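Local structure of CheC, inhibitor of MCP methylation / FliN fusion protein (Thermotoga maritima, 4HYN) at residues V188-M191 with Y192-T196; F144-P147 with N148-F151. The protein is a flagellar rotor protein of the CheC phosphatase family and probably dephosphorylates the phosphorylated chemotaxis response regulator CheY. All blocks are in the same frame, centred on the assembly; numbering follows the deposited sequence.

Interaction 1: V188-M191 with Y192-T196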
loop_
_atom_site.group_PDB
_atom_site.type_symbol
_atom_site.label_atom_id
_atom_site.label_comp_id
_atom_site.label_asym_id
_atom_site.label_seq_id
_atom_site.Cartn_x
_atom_site.Cartn_y
_atom_site.Cartn_z
ATOM N N VAL A 188 2.230 10.883 7.991
ATOM C CA VAL A 188 3.640 10.544 8.182
ATOM C C VAL A 188 4.219 11.287 9.388
ATOM O O VAL A 188 4.917 10.687 10.215
ATOM C CB VAL A 188 4.470 10.870 6.920
ATOM C CG1 VAL A 188 5.967 10.755 7.206
ATOM C CG2 VAL A 188 4.082 9.936 5.802
ATOM N N LYS A 189 3.910 12.581 9.489
ATOM C CA LYS A 189 4.377 13.419 10.600
ATOM C C LYS A 189 3.808 12.879 11.917
ATOM O O LYS A 189 4.479 12.877 12.950
ATOM C CB LYS A 189 3.925 14.876 10.407
ATOM C CG LYS A 189 4.559 15.848 11.393
ATOM C CD LYS A 189 3.551 16.772 12.084
ATOM C CE LYS A 189 3.307 18.050 11.285
ATOM N NZ LYS A 189 2.424 19.020 12.006
ATOM N N LYS A 190 2.567 12.412 11.857
ATOM C CA LYS A 190 1.884 11.863 13.020
ATOM C C LYS A 190 2.568 10.556 13.447
ATOM O O LYS A 190 2.789 10.329 14.634
ATOM C CB LYS A 190 0.411 11.616 12.694
ATOM C CG LYS A 190 -0.557 11.976 13.802
ATOM C CD LYS A 190 -0.279 11.197 15.077
ATOM C CE LYS A 190 0.306 12.106 16.147
ATOM N NZ LYS A 190 0.962 11.357 17.261
HETATM N N MSE A 191 2.897 9.707 12.476
HETATM C CA MSE A 191 3.582 8.447 12.755
HETATM C C MSE A 191 4.976 8.725 13.318
HETATM O O MSE A 191 5.476 7.970 14.136
HETATM C CB MSE A 191 3.720 7.607 11.485
HETATM C CG MSE A 191 2.421 7.086 10.901
HETATM SE SE MSE A 191 2.763 6.192 9.206
HETATM C CE MSE A 191 4.034 4.891 9.848
ATOM N N TYR A 192 5.588 9.822 12.883
ATOM C CA TYR A 192 6.913 10.195 13.348
ATOM C C TYR A 192 6.900 10.620 14.813
ATOM O O TYR A 192 7.877 10.396 15.523
ATOM C CB TYR A 192 7.508 11.304 12.474
ATOM C CG TYR A 192 8.996 11.465 12.662
ATOM C CD1 TYR A 192 9.872 10.414 12.367
ATOM C CD2 TYR A 192 9.533 12.646 13.178
ATOM C CE1 TYR A 192 11.246 10.528 12.588
ATOM C CE2 TYR A 192 10.911 12.774 13.402
ATOM C CZ TYR A 192 11.759 11.707 13.108
ATOM O OH TYR A 192 13.115 11.804 13.366
ATOM N N GLU A 193 5.810 11.239 15.267
ATOM C CA GLU A 193 5.705 11.660 16.663
ATOM C C GLU A 193 5.685 10.433 17.561
ATOM O O GLU A 193 6.312 10.422 18.611
ATOM C CB GLU A 193 4.443 12.492 16.897
ATOM C CG GLU A 193 4.494 13.896 16.317
ATOM C CD GLU A 193 3.126 14.575 16.256
ATOM O OE1 GLU A 193 2.263 14.311 17.129
ATOM O OE2 GLU A 193 2.917 15.381 15.321
ATOM N N TYR A 194 4.959 9.402 17.142
ATOM C CA TYR A 194 4.879 8.157 17.902
ATOM C C TYR A 194 6.212 7.412 17.835
ATOM O O TYR A 194 6.657 6.806 18.813
ATOM C CB TYR A 194 3.801 7.245 17.322
ATOM C CG TYR A 194 2.386 7.604 17.687
ATOM C CD1 TYR A 194 1.439 7.859 16.694
ATOM C CD2 TYR A 194 1.978 7.655 19.019
ATOM C CE1 TYR A 194 0.121 8.152 17.012
ATOM C CE2 TYR A 194 0.657 7.950 19.350
ATOM C CZ TYR A 194 -0.266 8.199 18.336
ATOM O OH TYR A 194 -1.570 8.506 18.641
ATOM N N PHE A 195 6.814 7.444 16.651
ATOM C CA PHE A 195 8.077 6.778 16.373
ATOM C C PHE A 195 9.267 7.358 17.138
ATOM O O PHE A 195 10.066 6.613 17.703
ATOM C CB PHE A 195 8.349 6.840 14.876
ATOM C CG PHE A 195 9.507 6.001 14.426
ATOM C CD1 PHE A 195 9.352 4.631 14.234
ATOM C CD2 PHE A 195 10.728 6.593 14.116
ATOM C CE1 PHE A 195 10.390 3.863 13.738
ATOM C CE2 PHE A 195 11.779 5.836 13.619
ATOM C CZ PHE A 195 11.611 4.462 13.424
ATOM N N THR A 196 9.397 8.681 17.149
ATOM C CA THR A 196 10.519 9.298 17.842
ATOM C C THR A 196 10.455 9.176 19.348
ATOM O O THR A 196 11.494 9.072 20.005
ATOM C CB THR A 196 10.732 10.759 17.436
ATOM O OG1 THR A 196 9.489 11.465 17.483
ATOM C CG2 THR A 196 11.290 10.811 16.048
#
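Lys190 lays the end of its side chain over one face of the Tyr194 ring, four residues on along the same helix. Its NZ stands 3.5 Å from the ring centroid and 20° off the normal, a cation-pi contact displaced toward the CE1 edge, with Lys190 CD 3.6 Å from Tyr194 CE1. The lysine gets there by folding: its chain bends at chi2 (-59°) and again at chi3, carrying NZ forward along the helix surface, toward its C-terminal end. Glu193 meets the same ammonium from another direction, its chain crossing that of Lys190 at about a right angle, and Glu193 OE1 forms a salt bridge of 3.2 Å with Lys190 NZ. The other carboxylate oxygen, Glu193 OE2, lies 3.6 Å from CD of Lys189. Replacing Tyr194 by an alanine would probably leave the lysine ammonium with its glutamate but no aromatic face, and freer to swing. Beneath these groups runs ordinary alpha-helical bonding, such as Phe195 N to Met191 O at 2.9 Å. One residue further on, Thr196 OG1 joins its own N in bonding to Tyr192 O, the two donors approaching from opposite faces of the carbonyl plane. Within the fold, Val188 and the selenomethionine Met191 pack on helix 6-30, while Tyr194 and Phe195 reach Leu128 of helix 103-128, so helix 185-200 lies against both.

Interaction 2: F144-P147 with N148-F151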
loop_
_atom_site.group_PDB
_atom_site.type_symbol
_atom_site.label_atom_id
_atom_site.label_comp_id
_atom_site.label_asym_id
_atom_site.label_seq_id
_atom_site.Cartn_x
_atom_site.Cartn_y
_atom_site.Cartn_z
ATOM N N PHE A 144 -6.565 5.802 -15.013
ATOM C CA PHE A 144 -5.680 6.969 -14.971
ATOM C C PHE A 144 -5.541 7.689 -16.312
ATOM O O PHE A 144 -5.073 8.827 -16.362
ATOM C CB PHE A 144 -4.307 6.584 -14.409
ATOM C CG PHE A 144 -4.333 6.265 -12.941
ATOM C CD1 PHE A 144 -4.626 4.984 -12.497
ATOM C CD2 PHE A 144 -4.133 7.269 -11.997
ATOM C CE1 PHE A 144 -4.728 4.707 -11.133
ATOM C CE2 PHE A 144 -4.231 7.002 -10.639
ATOM C CZ PHE A 144 -4.532 5.713 -10.204
ATOM N N ASP A 145 -5.946 7.029 -17.396
ATOM C CA ASP A 145 -5.893 7.640 -18.722
ATOM C C ASP A 145 -7.164 8.451 -19.032
ATOM O O ASP A 145 -7.246 9.124 -20.060
ATOM C CB ASP A 145 -5.616 6.590 -19.801
ATOM C CG ASP A 145 -4.168 6.116 -19.794
ATOM O OD1 ASP A 145 -3.309 6.776 -19.164
ATOM O OD2 ASP A 145 -3.881 5.078 -20.425
ATOM N N ASP A 146 -8.147 8.380 -18.135
ATOM C CA ASP A 146 -9.385 9.137 -18.272
ATOM C C ASP A 146 -9.124 10.471 -17.563
ATOM O O ASP A 146 -8.925 10.505 -16.353
ATOM C CB ASP A 146 -10.541 8.398 -17.593
ATOM C CG ASP A 146 -11.886 9.107 -17.753
ATOM O OD1 ASP A 146 -11.929 10.344 -17.949
ATOM O OD2 ASP A 146 -12.920 8.412 -17.676
ATOM N N PRO A 147 -9.137 11.587 -18.311
ATOM C CA PRO A 147 -8.889 12.909 -17.720
ATOM C C PRO A 147 -9.860 13.354 -16.635
ATOM O O PRO A 147 -9.531 14.226 -15.834
ATOM C CB PRO A 147 -8.921 13.843 -18.935
ATOM C CG PRO A 147 -9.788 13.125 -19.901
ATOM C CD PRO A 147 -9.353 11.698 -19.762
ATOM N N ASN A 148 -11.028 12.727 -16.575
ATOM C CA ASN A 148 -12.035 13.095 -15.586
ATOM C C ASN A 148 -11.875 12.421 -14.232
ATOM O O ASN A 148 -12.464 12.866 -13.246
ATOM C CB ASN A 148 -13.436 12.797 -16.126
ATOM C CG ASN A 148 -13.711 13.497 -17.438
ATOM O OD1 ASN A 148 -13.471 14.699 -17.575
ATOM N ND2 ASN A 148 -14.194 12.745 -18.422
ATOM N N THR A 149 -11.119 11.327 -14.185
ATOM C CA THR A 149 -10.931 10.618 -12.927
ATOM C C THR A 149 -9.989 11.348 -11.985
ATOM O O THR A 149 -9.105 12.091 -12.410
ATOM C CB THR A 149 -10.427 9.180 -13.143
ATOM O OG1 THR A 149 -9.190 9.204 -13.864
ATOM C CG2 THR A 149 -11.460 8.355 -13.903
ATOM N N GLN A 150 -10.214 11.171 -10.694
ATOM C CA GLN A 150 -9.372 11.809 -9.696
ATOM C C GLN A 150 -8.813 10.771 -8.723
ATOM O O GLN A 150 -9.496 9.810 -8.355
ATOM C CB GLN A 150 -10.171 12.881 -8.939
ATOM C CG GLN A 150 -10.680 14.017 -9.833
ATOM C CD GLN A 150 -11.656 14.955 -9.125
ATOM O OE1 GLN A 150 -12.479 15.617 -9.768
ATOM N NE2 GLN A 150 -11.570 15.012 -7.793
ATOM N N PHE A 151 -7.554 10.935 -8.342
ATOM C CA PHE A 151 -6.953 10.022 -7.384
ATOM C C PHE A 151 -7.692 10.217 -6.037
ATOM O O PHE A 151 -8.129 11.336 -5.719
ATOM C CB PHE A 151 -5.460 10.351 -7.235
ATOM C CG PHE A 151 -4.662 9.264 -6.586
ATOM C CD1 PHE A 151 -4.485 9.235 -5.207
ATOM C CD2 PHE A 151 -4.093 8.254 -7.351
ATOM C CE1 PHE A 151 -3.754 8.214 -4.601
ATOM C CE2 PHE A 151 -3.365 7.236 -6.757
ATOM C CZ PHE A 151 -3.197 7.218 -5.377
#
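Asp146 opens a type I beta turn that runs to Thr149, in the loop between strands 133-143 and 161-171, and an Asx turn overlaps it at the same residue. The carboxylate swings alongside the following backbone because chi1 is -177°, which sets CG anti to N, and Asp146 OD1 accepts a hydrogen bond of 2.9 Å from Asn148 N. The N-H points nearly straight at the oxygen, at 160°, but comes from above the carboxylate plane. The turn itself is closed by Thr149 N, 3.2 Å from Asp146 O. This corner is the solvent side of the contact, held by hydrogen bonds rather than by packing: Pro147 and Asn148 are exposed, and the Asn148 amide is turned well away from the plane of the carboxylate beside it. Lys51 ties the corner to a neighbouring loop, its NZ bonding to the carbonyl oxygens of Asp146 and Thr149. The tight part lies at the ends of the loop segment, where Phe144 and Phe151 are both buried. Their rings meet edge to edge with neither face covered by the other, Phe144 CE2 coming within 3.5 Å of Phe151 CD2. Phe144 also meets the ring of Phe54 and rests on Val60 of strand 57-66, while Phe151 lies on Val74 and Val76 of strand 71-78, so both rings pack against the sheet. Between the two regions stands Thr149: its methyl CG2 lies 3.8 Å from Asp146 CB, and its OG1 is 2.8 Å from Asp146 O with Asn143 O as a second acceptor within reach of the hydroxyl proton.

Both contacts are local, each formed within one continuous run of chain, and they sit in different layers of one domain. Their centres are 32 Å apart and their nearest atoms about 13 Å. Interaction 2 comes first, in the loop leaving one of the two outermost strands, 133-143; strands 161-171 and 177-184, neighbours within the antiparallel sheet, follow before helix 185-200, the site of interaction 1. The loop packs on strands 57-66 and 71-78, whereas the helix packs on the long helices 6-30 and 103-128, which make up much of the two CheC-like family sequences. In each, bonds between near neighbours in sequence set the local shape, while buried side chains join it to the rest.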